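Local coordinates for D-hydantoinase (Ralstonia pickettii, PDB 1NFG), which probably catalyses the stereospecific hydrolysis of the cyclic amide bond of D-hydantoin derivatives, and carries two zinc ions in each subunit, at residues 192-196 against 328-332; 203-208 against 270-274; 341-346 against 401-407; 392-398 against 420-426. All blocks are in the same frame, centred on the assembly; numbering follows the deposited sequence.

Contact 1. Residues 192-196 against 328-332; sequences RDKFV and NDFRA
D193 and R331 form the charged link of this contact: D193 OD1 lies 3.5 Å from R331 NH1, at the edge of the guanidinium, and the carboxylate plane stands almost upright on it (84°). From within its own loop R331 is gripped side-on by D329. R331 NE gives a nearly straight bond of 2.9 Å to the syn lone pair of D329 OD1, while R331 NH2 binds D329 OD2. The backbone N of R331 reaches the same OD1 from above the carboxylate plane, completing an Asx turn.

D329 thus holds R331 within a surface loop of the TIM-barrel amidohydrolase domain, and R331 in turn meets D193 of helix 185-197, making a three-residue salt-bridge network. The R192 side chain comes within about 6 Å of those of Y153 and N335, substrate-binding residues by similarity.

V196 CG2 lies over one face of the R331 guanidinium, a methyl against a charged plane, and makes an apolar contact with F330 CE2 at 3.8 Å. F330 CG sits between its own backbone N and carbonyl carbon (chi1 69°), which swings the ring toward the helix, its edge near R192 O.

R192 adds a weak hydrogen bond, NH2 to R331 O at 3.3 Å. Its guanidinium is turned 64° from that of R331, whose CG packs over one face.

Contact 2. Residues 203-208 against 270-274; sequences PIYHAL and KEDLE
Helix 204-208 borders the probable substrate pocket, for H206 on it lies beside T286 and N335, both substrate-binding by similarity. Against this helix rests the 3-10 turn 270-274, and the interface illustrates van der Waals packing; no hydrogen bond crosses it. L273 is the central side chain. Its CG is anti to the carbonyl carbon (chi1 -76°), and the CD2 branch is directed at the helix, 3.9 Å from A207 CB and 3.5 Å from P203 O. The same methyl group approaches H206 at the imidazole edge, near the ring plane. H206 itself is tied by NE2 to the backbone O of F285, a bond that limits rotation of the ring.

At the E274 end of the turn, I204 CG1 lies 3.7 Å from L273 O. The tip of I204 crosses the extended chain of E274 at a slant; CD1 is 3.4 Å from E274 CG and equally near OE2, so methylene and carboxylate both touch it. At the K270 end, K270 CB meets A207 CB at 4.1 Å, and the outstretched lysine passes L208 at about a right angle, NZ being 4.0 Å from L208 CD2.

The 3-10 turn belongs to the connection from strand 257-262 to helix 292-303, while Y205 of the short helix packs its ring on F195 of helix 185-197.

Contact 3. Residues 341-346 against 401-407; sequences EERLMM and IEQTAMH
E341 meets H407 at about a right angle, the carboxylate and imidazole planes being 42° apart, while M406 slides past the same glutamate in the opposite direction. With CG anti to the backbone N (chi1 -164°) and the chain extended beyond it, E341 delivers its carboxylate to two donors of one residue. H407 N binds E341 OE1 at 2.8 Å on its syn lone pair. H407 ND1 binds E341 OE2 at 2.9 Å; the oxygen lies in the imidazole plane, but the nitrogen approaches from above the carboxylate plane.

M406 is bent at its second and third torsions, which turns its end toward E341 and E342, although the exact place of the methyl is doubtful. E342 crosses M406 and I401 obliquely and offers its CG to I401 CD1 at 4.1 Å, its OE2 being bound by S413 OG. Farther along the helix, M346 and I401 reach toward each other tip to tip, CE against CD1, and M345 CE adds a looser contact of 4.4 Å to I401 CD1.

The contact thus joins residues 341-346, which lead into helix 343-352, to the loop after strand 390-400, with A79 and C82 of helix 73-82 against E341. The ND1 bond to OE2 restrains the imidazole's rotation, while the backbone N bond holds OE1. With ND1 as donor, a proton there is expected, and the buried carboxylate beside it would probably stabilise a positively charged ring.

Contact 4. Residues 392-398 against 420-426; sequences LWDPEAE and VKGVPKT
Backbone pairing of L392-D394 with 422-426 is antiparallel, the two strand axes approaching to 4.7 Å with their directions 141° apart. D394 and V423 form a hydrogen-bonded pair, D394 N to V423 O at 3.1 Å and V423 N to D394 O at 3.2 Å. Beyond them the register shifts by two residues at a beta bulge, and G422 N picks up A397 O at 2.7 Å. D394 OD1 shapes the bulge from within: the bond from E396 N makes an Asx turn, and the added bond from A397 N an Asx motif.

On one face W393 and P424 lie side by side and point the same way. W393 CG is anti to the backbone N (chi1 -155°), laying the indole along the neighbouring strand. P424 CD stands over the six-membered ring, 4.2 Å from its centroid, in a CH-pi contact, and V423 O covers the same indole. G422, with positive phi and no side chain, lets NE1 draw close to the backbone. F50 and Y348 also meet the indole. D394 and V423 point to the other face; A397 CB approaches V423 CB at 4.2 Å, and K425 CG comes near D394 CB. E396 and K421 run side by side in a long ion pair.

The pairing is consistent with the beta-sandwich domain of D-hydantoinases. Its chemistry implies that backbone bonds and aromatic packing carry the join, whereas the E396-K421 pair is long and probably contributes little.

Overall arrangement
From the N terminus, the first loop opens on helix 185-197 and is closed by contact 1 at 328-332. Contact 2 is nested inside it, closing 203-208 on 270-274, and the two touch where F195 and F330 pack on helix 204-208. Together they join helices and loops around the presumed substrate pocket. Contacts 3 and 4 follow in series and cross, for 392-398 opens before 401-407 closes the loop begun at 341-346, and 420-426 closes last. They touch through M345 and M346, binding helix 343-352 to strands 390-400 and 419-429. The two pairs lie apart, with contacts 1 and 4 about 42 Å between centres.

Contact 1. Residues 192-196 against 328-332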
loop_
_atom_site.group_PDB
_atom_site.type_symbol
_atom_site.label_atom_id
_atom_site.label_comp_id
_atom_site.label_asym_id
_atom_site.label_seq_id
_atom_site.Cartn_x
_atom_site.Cartn_y
_atom_site.Cartn_z
ATOM N N ARG A 192 22.507 -1.654 18.970
ATOM C CA ARG A 192 23.853 -1.130 19.194
ATOM C C ARG A 192 24.569 -1.965 20.249
ATOM O O ARG A 192 25.679 -2.444 20.031
ATOM C CB ARG A 192 23.802 0.328 19.665
ATOM C CG ARG A 192 22.984 1.271 18.773
ATOM C CD ARG A 192 23.099 2.719 19.250
ATOM N NE ARG A 192 24.406 3.279 18.911
ATOM C CZ ARG A 192 25.016 4.242 19.596
ATOM N NH1 ARG A 192 24.445 4.767 20.672
ATOM N NH2 ARG A 192 26.205 4.677 19.203
ATOM N N ASP A 193 23.920 -2.142 21.393
ATOM C CA ASP A 193 24.495 -2.913 22.488
ATOM C C ASP A 193 24.694 -4.386 22.144
ATOM O O ASP A 193 25.706 -4.992 22.515
ATOM C CB ASP A 193 23.613 -2.781 23.726
ATOM C CG ASP A 193 23.437 -1.344 24.152
ATOM O OD1 ASP A 193 24.387 -0.550 23.957
ATOM O OD2 ASP A 193 22.356 -1.010 24.686
ATOM N N LYS A 194 23.727 -4.958 21.437
ATOM C CA LYS A 194 23.803 -6.352 21.037
ATOM C C LYS A 194 25.052 -6.564 20.182
ATOM O O LYS A 194 25.769 -7.544 20.359
ATOM C CB LYS A 194 22.541 -6.731 20.260
ATOM C CG LYS A 194 22.339 -8.220 20.023
ATOM C CD LYS A 194 20.919 -8.476 19.516
ATOM C CE LYS A 194 20.641 -9.948 19.223
ATOM N NZ LYS A 194 19.215 -10.145 18.801
ATOM N N PHE A 195 25.318 -5.633 19.268
ATOM C CA PHE A 195 26.486 -5.729 18.398
ATOM C C PHE A 195 27.792 -5.640 19.172
ATOM O O PHE A 195 28.711 -6.432 18.954
ATOM C CB PHE A 195 26.472 -4.620 17.348
ATOM C CG PHE A 195 25.661 -4.941 16.129
ATOM C CD1 PHE A 195 25.885 -6.116 15.419
ATOM C CD2 PHE A 195 24.688 -4.057 15.672
ATOM C CE1 PHE A 195 25.150 -6.408 14.269
ATOM C CE2 PHE A 195 23.947 -4.338 14.523
ATOM C CZ PHE A 195 24.178 -5.516 13.821
ATOM N N VAL A 196 27.878 -4.661 20.064
ATOM C CA VAL A 196 29.083 -4.473 20.851
ATOM C C VAL A 196 29.323 -5.689 21.727
ATOM O O VAL A 196 30.460 -6.125 21.893
ATOM C CB VAL A 196 28.978 -3.210 21.720
ATOM C CG1 VAL A 196 30.192 -3.088 22.615
ATOM C CG2 VAL A 196 28.874 -1.988 20.829
ATOM N N ASN A 328 37.585 1.939 18.265
ATOM C CA ASN A 328 37.364 0.650 18.908
ATOM C C ASN A 328 35.927 0.475 19.367
ATOM O O ASN A 328 35.600 -0.499 20.044
ATOM C CB ASN A 328 38.304 0.492 20.103
ATOM C CG ASN A 328 39.752 0.726 19.731
ATOM O OD1 ASN A 328 40.256 0.154 18.759
ATOM N ND2 ASN A 328 40.433 1.569 20.504
ATOM N N ASP A 329 35.071 1.419 18.998
ATOM C CA ASP A 329 33.668 1.355 19.376
ATOM C C ASP A 329 32.881 2.390 18.576
ATOM O O ASP A 329 32.848 3.573 18.925
ATOM C CB ASP A 329 33.520 1.620 20.874
ATOM C CG ASP A 329 32.101 1.427 21.362
ATOM O OD1 ASP A 329 31.190 1.279 20.522
ATOM O OD2 ASP A 329 31.894 1.431 22.594
ATOM N N PHE A 330 32.250 1.929 17.500
ATOM C CA PHE A 330 31.461 2.790 16.627
ATOM C C PHE A 330 30.494 3.685 17.400
ATOM O O PHE A 330 30.150 4.777 16.948
ATOM C CB PHE A 330 30.689 1.932 15.620
ATOM C CG PHE A 330 29.584 1.109 16.233
ATOM C CD1 PHE A 330 28.317 1.651 16.424
ATOM C CD2 PHE A 330 29.813 -0.209 16.620
ATOM C CE1 PHE A 330 27.293 0.893 16.991
ATOM C CE2 PHE A 330 28.793 -0.977 17.189
ATOM C CZ PHE A 330 27.532 -0.424 17.373
ATOM N N ARG A 331 30.059 3.226 18.566
ATOM C CA ARG A 331 29.127 4.003 19.371
ATOM C C ARG A 331 29.722 5.310 19.877
ATOM O O ARG A 331 29.004 6.290 20.072
ATOM C CB ARG A 331 28.654 3.189 20.568
ATOM C CG ARG A 331 27.832 1.984 20.217
ATOM C CD ARG A 331 27.552 1.214 21.472
ATOM N NE ARG A 331 28.803 0.895 22.149
ATOM C CZ ARG A 331 28.882 0.448 23.397
ATOM N NH1 ARG A 331 27.773 0.268 24.105
ATOM N NH2 ARG A 331 30.068 0.184 23.932
ATOM N N ALA A 332 31.030 5.317 20.099
ATOM C CA ALA A 332 31.703 6.508 20.604
ATOM C C ALA A 332 32.001 7.535 19.511
ATOM O O ALA A 332 32.362 8.677 19.811
ATOM C CB ALA A 332 32.991 6.112 21.320
#

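Contact 2. Residues 203-208 against 270-274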
loop_
_atom_site.group_PDB
_atom_site.type_symbol
_atom_site.label_atom_id
_atom_site.label_comp_id
_atom_site.label_asym_id
_atom_site.label_seq_id
_atom_site.Cartn_x
_atom_site.Cartn_y
_atom_site.Cartn_z
ATOM N N PRO A 203 32.852 0.659 12.176
ATOM C CA PRO A 203 31.885 1.685 11.777
ATOM C C PRO A 203 30.614 1.149 11.125
ATOM O O PRO A 203 29.528 1.699 11.329
ATOM C CB PRO A 203 32.689 2.555 10.822
ATOM C CG PRO A 203 34.073 2.463 11.388
ATOM C CD PRO A 203 34.195 0.988 11.668
ATOM N N ILE A 204 30.748 0.080 10.345
ATOM C CA ILE A 204 29.605 -0.511 9.655
ATOM C C ILE A 204 28.441 -0.769 10.591
ATOM O O ILE A 204 27.275 -0.629 10.211
ATOM C CB ILE A 204 29.958 -1.851 9.024
ATOM C CG1 ILE A 204 31.411 -1.829 8.549
ATOM C CG2 ILE A 204 28.995 -2.133 7.869
ATOM C CD1 ILE A 204 31.937 -3.188 8.091
ATOM N N TYR A 205 28.756 -1.156 11.817
ATOM C CA TYR A 205 27.716 -1.450 12.783
ATOM C C TYR A 205 26.920 -0.233 13.217
ATOM O O TYR A 205 25.887 -0.356 13.873
ATOM C CB TYR A 205 28.324 -2.208 13.963
ATOM C CG TYR A 205 28.814 -3.559 13.499
ATOM C CD1 TYR A 205 27.907 -4.539 13.088
ATOM C CD2 TYR A 205 30.176 -3.812 13.333
ATOM C CE1 TYR A 205 28.339 -5.732 12.511
ATOM C CE2 TYR A 205 30.621 -5.006 12.755
ATOM C CZ TYR A 205 29.695 -5.958 12.344
ATOM O OH TYR A 205 30.120 -7.120 11.738
ATOM N N HIS A 206 27.391 0.948 12.840
ATOM C CA HIS A 206 26.645 2.149 13.167
ATOM C C HIS A 206 25.389 2.069 12.309
ATOM O O HIS A 206 24.292 2.376 12.760
ATOM C CB HIS A 206 27.434 3.412 12.807
ATOM C CG HIS A 206 26.613 4.665 12.856
ATOM N ND1 HIS A 206 26.021 5.123 14.014
ATOM C CD2 HIS A 206 26.252 5.534 11.881
ATOM C CE1 HIS A 206 25.330 6.219 13.751
ATOM N NE2 HIS A 206 25.452 6.489 12.464
ATOM N N ALA A 207 25.563 1.639 11.063
ATOM C CA ALA A 207 24.450 1.521 10.133
ATOM C C ALA A 207 23.556 0.331 10.462
ATOM O O ALA A 207 22.335 0.474 10.588
ATOM C CB ALA A 207 24.976 1.400 8.708
ATOM N N LEU A 208 24.165 -0.842 10.609
ATOM C CA LEU A 208 23.403 -2.046 10.909
ATOM C C LEU A 208 22.639 -1.941 12.229
ATOM O O LEU A 208 21.584 -2.563 12.389
ATOM C CB LEU A 208 24.333 -3.258 10.938
ATOM C CG LEU A 208 25.175 -3.438 9.669
ATOM C CD1 LEU A 208 26.074 -4.655 9.813
ATOM C CD2 LEU A 208 24.268 -3.583 8.458
ATOM N N LYS A 270 25.742 2.743 2.803
ATOM C CA LYS A 270 26.311 2.113 3.981
ATOM C C LYS A 270 27.640 1.440 3.671
ATOM O O LYS A 270 28.461 1.259 4.563
ATOM C CB LYS A 270 25.331 1.108 4.589
ATOM C CG LYS A 270 25.121 -0.139 3.780
ATOM C CD LYS A 270 24.271 -1.137 4.545
ATOM C CE LYS A 270 24.164 -2.451 3.792
ATOM N NZ LYS A 270 23.342 -3.433 4.550
ATOM N N GLU A 271 27.865 1.082 2.412
ATOM C CA GLU A 271 29.125 0.448 2.051
ATOM C C GLU A 271 30.286 1.413 2.270
ATOM O O GLU A 271 31.431 0.993 2.432
ATOM C CB GLU A 271 29.107 -0.022 0.595
ATOM C CG GLU A 271 28.331 -1.313 0.353
ATOM C CD GLU A 271 26.859 -1.200 0.715
ATOM O OE1 GLU A 271 26.202 -0.244 0.243
ATOM O OE2 GLU A 271 26.357 -2.071 1.464
ATOM N N ASP A 272 29.987 2.708 2.281
ATOM C CA ASP A 272 31.018 3.716 2.507
ATOM C C ASP A 272 31.602 3.589 3.921
ATOM O O ASP A 272 32.750 3.969 4.163
ATOM C CB ASP A 272 30.450 5.128 2.308
ATOM C CG ASP A 272 30.243 5.479 0.845
ATOM O OD1 ASP A 272 31.211 5.345 0.063
ATOM O OD2 ASP A 272 29.120 5.898 0.479
ATOM N N LEU A 273 30.809 3.061 4.851
ATOM C CA LEU A 273 31.270 2.883 6.223
ATOM C C LEU A 273 32.235 1.709 6.310
ATOM O O LEU A 273 32.777 1.413 7.374
ATOM C CB LEU A 273 30.092 2.644 7.169
ATOM C CG LEU A 273 29.247 3.861 7.537
ATOM C CD1 LEU A 273 28.478 4.331 6.326
ATOM C CD2 LEU A 273 28.283 3.498 8.636
ATOM N N GLU A 274 32.448 1.037 5.185
ATOM C CA GLU A 274 33.348 -0.102 5.154
ATOM C C GLU A 274 34.680 0.257 4.536
ATOM O O GLU A 274 35.568 -0.585 4.440
ATOM C CB GLU A 274 32.714 -1.255 4.386
ATOM C CG GLU A 274 31.452 -1.774 5.039
ATOM C CD GLU A 274 30.913 -3.007 4.358
ATOM O OE1 GLU A 274 30.518 -2.909 3.174
ATOM O OE2 GLU A 274 30.891 -4.072 5.010
#

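Contact 3. Residues 341-346 against 401-407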
loop_
_atom_site.group_PDB
_atom_site.type_symbol
_atom_site.label_atom_id
_atom_site.label_comp_id
_atom_site.label_asym_id
_atom_site.label_seq_id
_atom_site.Cartn_x
_atom_site.Cartn_y
_atom_site.Cartn_z
ATOM N N GLU A 341 28.845 23.608 2.386
ATOM C CA GLU A 341 29.437 24.242 1.215
ATOM C C GLU A 341 29.156 23.508 -0.091
ATOM O O GLU A 341 28.862 24.133 -1.107
ATOM C CB GLU A 341 30.954 24.382 1.376
ATOM C CG GLU A 341 31.564 25.375 0.384
ATOM C CD GLU A 341 33.064 25.533 0.528
ATOM O OE1 GLU A 341 33.558 25.616 1.674
ATOM O OE2 GLU A 341 33.754 25.584 -0.513
ATOM N N GLU A 342 29.244 22.184 -0.055
ATOM C CA GLU A 342 29.031 21.368 -1.240
ATOM C C GLU A 342 27.576 21.186 -1.661
ATOM O O GLU A 342 27.309 20.834 -2.813
ATOM C CB GLU A 342 29.661 19.987 -1.040
ATOM C CG GLU A 342 31.143 20.019 -0.706
ATOM C CD GLU A 342 31.427 20.043 0.790
ATOM O OE1 GLU A 342 30.692 20.720 1.542
ATOM O OE2 GLU A 342 32.407 19.392 1.210
ATOM N N ARG A 343 26.643 21.448 -0.749
ATOM C CA ARG A 343 25.224 21.246 -1.034
ATOM C C ARG A 343 24.750 21.602 -2.443
ATOM O O ARG A 343 24.324 20.721 -3.186
ATOM C CB ARG A 343 24.340 21.970 -0.009
ATOM C CG ARG A 343 22.853 21.601 -0.154
ATOM C CD ARG A 343 21.945 22.296 0.856
ATOM N NE ARG A 343 22.016 23.750 0.756
ATOM C CZ ARG A 343 20.966 24.540 0.564
ATOM N NH1 ARG A 343 19.753 24.014 0.448
ATOM N NH2 ARG A 343 21.125 25.856 0.487
ATOM N N LEU A 344 24.820 22.876 -2.817
ATOM C CA LEU A 344 24.354 23.287 -4.139
ATOM C C LEU A 344 25.014 22.552 -5.298
ATOM O O LEU A 344 24.322 22.010 -6.160
ATOM C CB LEU A 344 24.521 24.799 -4.343
ATOM C CG LEU A 344 23.680 25.783 -3.523
ATOM C CD1 LEU A 344 23.209 26.889 -4.429
ATOM C CD2 LEU A 344 22.488 25.103 -2.903
ATOM N N MET A 345 26.340 22.528 -5.338
ATOM C CA MET A 345 27.016 21.847 -6.434
ATOM C C MET A 345 26.549 20.410 -6.575
ATOM O O MET A 345 26.239 19.957 -7.677
ATOM C CB MET A 345 28.532 21.873 -6.244
ATOM C CG MET A 345 29.170 23.226 -6.532
ATOM S SD MET A 345 30.968 23.164 -6.390
ATOM C CE MET A 345 31.149 23.115 -4.594
ATOM N N MET A 346 26.491 19.697 -5.454
ATOM C CA MET A 346 26.061 18.305 -5.447
ATOM C C MET A 346 24.622 18.128 -5.937
ATOM O O MET A 346 24.344 17.259 -6.761
ATOM C CB MET A 346 26.214 17.729 -4.040
ATOM C CG MET A 346 27.654 17.574 -3.604
ATOM S SD MET A 346 28.553 16.420 -4.664
ATOM C CE MET A 346 29.270 17.512 -5.730
ATOM N N ILE A 401 35.988 18.075 -6.280
ATOM C CA ILE A 401 35.851 18.553 -4.917
ATOM C C ILE A 401 36.955 18.004 -4.028
ATOM O O ILE A 401 37.083 16.796 -3.844
ATOM C CB ILE A 401 34.482 18.186 -4.327
ATOM C CG1 ILE A 401 33.389 18.901 -5.124
ATOM C CG2 ILE A 401 34.425 18.577 -2.852
ATOM C CD1 ILE A 401 32.022 18.816 -4.512
ATOM N N GLU A 402 37.764 18.912 -3.494
ATOM C CA GLU A 402 38.863 18.546 -2.611
ATOM C C GLU A 402 38.764 19.424 -1.375
ATOM O O GLU A 402 38.561 20.634 -1.484
ATOM C CB GLU A 402 40.203 18.785 -3.301
ATOM C CG GLU A 402 40.268 18.257 -4.714
ATOM C CD GLU A 402 41.546 18.662 -5.411
ATOM O OE1 GLU A 402 42.570 17.971 -5.228
ATOM O OE2 GLU A 402 41.530 19.685 -6.131
ATOM N N GLN A 403 38.903 18.810 -0.203
ATOM C CA GLN A 403 38.816 19.545 1.051
ATOM C C GLN A 403 39.839 20.668 1.107
ATOM O O GLN A 403 39.594 21.702 1.730
ATOM C CB GLN A 403 39.020 18.600 2.231
ATOM C CG GLN A 403 38.832 19.248 3.591
ATOM C CD GLN A 403 37.512 19.981 3.705
ATOM O OE1 GLN A 403 36.613 19.802 2.880
ATOM N NE2 GLN A 403 37.382 20.805 4.740
ATOM N N THR A 404 40.981 20.467 0.451
ATOM C CA THR A 404 42.036 21.475 0.432
ATOM C C THR A 404 41.551 22.752 -0.240
ATOM O O THR A 404 42.124 23.820 -0.044
ATOM C CB THR A 404 43.293 20.980 -0.319
ATOM O OG1 THR A 404 42.952 20.654 -1.674
ATOM C CG2 THR A 404 43.876 19.763 0.368
ATOM N N ALA A 405 40.488 22.638 -1.029
ATOM C CA ALA A 405 39.936 23.788 -1.731
ATOM C C ALA A 405 38.656 24.304 -1.083
ATOM O O ALA A 405 38.104 25.318 -1.504
ATOM C CB ALA A 405 39.682 23.430 -3.190
ATOM N N MET A 406 38.174 23.607 -0.062
ATOM C CA MET A 406 36.965 24.047 0.621
ATOM C C MET A 406 37.302 25.194 1.572
ATOM O O MET A 406 38.475 25.508 1.770
ATOM C CB MET A 406 36.314 22.875 1.356
ATOM C CG MET A 406 35.813 21.798 0.402
ATOM S SD MET A 406 34.778 22.474 -0.935
ATOM C CE MET A 406 33.232 22.513 -0.152
ATOM N N HIS A 407 36.289 25.812 2.171
ATOM C CA HIS A 407 36.545 26.965 3.030
ATOM C C HIS A 407 36.110 26.914 4.496
ATOM O O HIS A 407 35.869 27.961 5.107
ATOM C CB HIS A 407 35.946 28.210 2.361
ATOM C CG HIS A 407 36.350 28.371 0.927
ATOM N ND1 HIS A 407 35.863 27.563 -0.078
ATOM C CD2 HIS A 407 37.244 29.201 0.341
ATOM C CE1 HIS A 407 36.443 27.885 -1.220
ATOM N NE2 HIS A 407 37.287 28.876 -0.993
#

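Contact 4. Residues 392-398 against 420-426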
loop_
_atom_site.group_PDB
_atom_site.type_symbol
_atom_site.label_atom_id
_atom_site.label_comp_id
_atom_site.label_asym_id
_atom_site.label_seq_id
_atom_site.Cartn_x
_atom_site.Cartn_y
_atom_site.Cartn_z
ATOM N N LEU A 392 26.035 33.599 -8.814
ATOM C CA LEU A 392 26.318 33.599 -10.241
ATOM C C LEU A 392 26.976 32.259 -10.532
ATOM O O LEU A 392 28.132 32.018 -10.167
ATOM C CB LEU A 392 27.232 34.769 -10.606
ATOM C CG LEU A 392 26.620 36.129 -10.236
ATOM C CD1 LEU A 392 27.461 37.236 -10.840
ATOM C CD2 LEU A 392 25.174 36.221 -10.739
ATOM N N TRP A 393 26.208 31.391 -11.187
ATOM C CA TRP A 393 26.620 30.030 -11.498
ATOM C C TRP A 393 27.200 29.834 -12.896
ATOM O O TRP A 393 26.662 30.332 -13.884
ATOM C CB TRP A 393 25.406 29.116 -11.298
ATOM C CG TRP A 393 25.719 27.680 -10.993
ATOM C CD1 TRP A 393 25.990 26.684 -11.891
ATOM C CD2 TRP A 393 25.801 27.082 -9.695
ATOM N NE1 TRP A 393 26.234 25.504 -11.230
ATOM C CE2 TRP A 393 26.125 25.721 -9.881
ATOM C CE3 TRP A 393 25.630 27.566 -8.389
ATOM C CZ2 TRP A 393 26.284 24.836 -8.806
ATOM C CZ3 TRP A 393 25.788 26.686 -7.325
ATOM C CH2 TRP A 393 26.111 25.336 -7.541
ATOM N N ASP A 394 28.311 29.108 -12.964
ATOM C CA ASP A 394 28.964 28.802 -14.233
ATOM C C ASP A 394 28.625 27.345 -14.522
ATOM O O ASP A 394 29.270 26.438 -13.998
ATOM C CB ASP A 394 30.482 28.943 -14.111
ATOM C CG ASP A 394 31.194 28.747 -15.439
ATOM O OD1 ASP A 394 30.694 27.974 -16.287
ATOM O OD2 ASP A 394 32.264 29.365 -15.627
ATOM N N PRO A 395 27.607 27.102 -15.360
ATOM C CA PRO A 395 27.193 25.737 -15.698
ATOM C C PRO A 395 28.232 24.862 -16.395
ATOM O O PRO A 395 28.134 23.639 -16.348
ATOM C CB PRO A 395 25.950 25.962 -16.554
ATOM C CG PRO A 395 26.261 27.244 -17.245
ATOM C CD PRO A 395 26.824 28.087 -16.125
ATOM N N GLU A 396 29.228 25.472 -17.027
ATOM C CA GLU A 396 30.245 24.698 -17.736
ATOM C C GLU A 396 31.487 24.393 -16.919
ATOM O O GLU A 396 32.233 23.463 -17.231
ATOM C CB GLU A 396 30.668 25.418 -19.017
ATOM C CG GLU A 396 29.542 25.643 -20.002
ATOM C CD GLU A 396 28.679 24.408 -20.190
ATOM O OE1 GLU A 396 29.238 23.311 -20.436
ATOM O OE2 GLU A 396 27.437 24.540 -20.094
ATOM N N ALA A 397 31.717 25.177 -15.877
ATOM C CA ALA A 397 32.888 24.977 -15.037
ATOM C C ALA A 397 32.958 23.566 -14.448
ATOM O O ALA A 397 32.015 23.090 -13.811
ATOM C CB ALA A 397 32.902 26.013 -13.923
ATOM N N GLU A 398 34.083 22.897 -14.676
ATOM C CA GLU A 398 34.300 21.554 -14.154
ATOM C C GLU A 398 35.333 21.610 -13.047
ATOM O O GLU A 398 36.253 22.423 -13.087
ATOM C CB GLU A 398 34.758 20.617 -15.267
ATOM C CG GLU A 398 33.602 20.043 -16.061
ATOM C CD GLU A 398 34.038 19.438 -17.372
ATOM O OE1 GLU A 398 35.005 18.645 -17.377
ATOM O OE2 GLU A 398 33.404 19.758 -18.400
ATOM N N VAL A 420 32.563 17.518 -10.529
ATOM C CA VAL A 420 31.315 18.239 -10.721
ATOM C C VAL A 420 31.366 19.186 -11.903
ATOM O O VAL A 420 32.439 19.623 -12.321
ATOM C CB VAL A 420 30.947 19.060 -9.462
ATOM C CG1 VAL A 420 30.833 18.144 -8.277
ATOM C CG2 VAL A 420 31.999 20.126 -9.193
ATOM N N LYS A 421 30.193 19.492 -12.439
ATOM C CA LYS A 421 30.070 20.411 -13.557
ATOM C C LYS A 421 29.042 21.439 -13.106
ATOM O O LYS A 421 27.873 21.107 -12.893
ATOM C CB LYS A 421 29.583 19.671 -14.803
ATOM C CG LYS A 421 29.499 20.536 -16.045
ATOM C CD LYS A 421 28.928 19.743 -17.207
ATOM C CE LYS A 421 28.675 20.622 -18.417
ATOM N NZ LYS A 421 28.001 19.863 -19.507
ATOM N N GLY A 422 29.484 22.681 -12.946
ATOM C CA GLY A 422 28.592 23.731 -12.485
ATOM C C GLY A 422 29.075 24.163 -11.115
ATOM O O GLY A 422 28.868 23.460 -10.121
ATOM N N VAL A 423 29.717 25.325 -11.062
ATOM C CA VAL A 423 30.281 25.845 -9.822
ATOM C C VAL A 423 29.841 27.272 -9.483
ATOM O O VAL A 423 29.627 28.093 -10.376
ATOM C CB VAL A 423 31.822 25.810 -9.911
ATOM C CG1 VAL A 423 32.445 26.483 -8.706
ATOM C CG2 VAL A 423 32.292 24.376 -10.028
ATOM N N PRO A 424 29.684 27.579 -8.179
ATOM C CA PRO A 424 29.279 28.927 -7.751
ATOM C C PRO A 424 30.503 29.810 -7.982
ATOM O O PRO A 424 31.623 29.423 -7.624
ATOM C CB PRO A 424 28.999 28.761 -6.256
ATOM C CG PRO A 424 28.802 27.288 -6.074
ATOM C CD PRO A 424 29.776 26.671 -7.024
ATOM N N LYS A 425 30.314 30.986 -8.574
ATOM C CA LYS A 425 31.459 31.857 -8.839
ATOM C C LYS A 425 31.543 33.099 -7.969
ATOM O O LYS A 425 32.561 33.332 -7.320
ATOM C CB LYS A 425 31.501 32.235 -10.321
ATOM C CG LYS A 425 32.111 31.137 -11.178
ATOM C CD LYS A 425 33.460 30.762 -10.611
ATOM C CE LYS A 425 34.188 29.764 -11.475
ATOM N NZ LYS A 425 35.515 29.435 -10.875
ATOM N N THR A 426 30.492 33.905 -7.963
ATOM C CA THR A 426 30.498 35.085 -7.120
ATOM C C THR A 426 29.138 35.136 -6.433
ATOM O O THR A 426 28.111 34.821 -7.045
ATOM C CB THR A 426 30.778 36.387 -7.928
ATOM O OG1 THR A 426 29.581 36.845 -8.554
ATOM C CG2 THR A 426 31.817 36.131 -8.996
#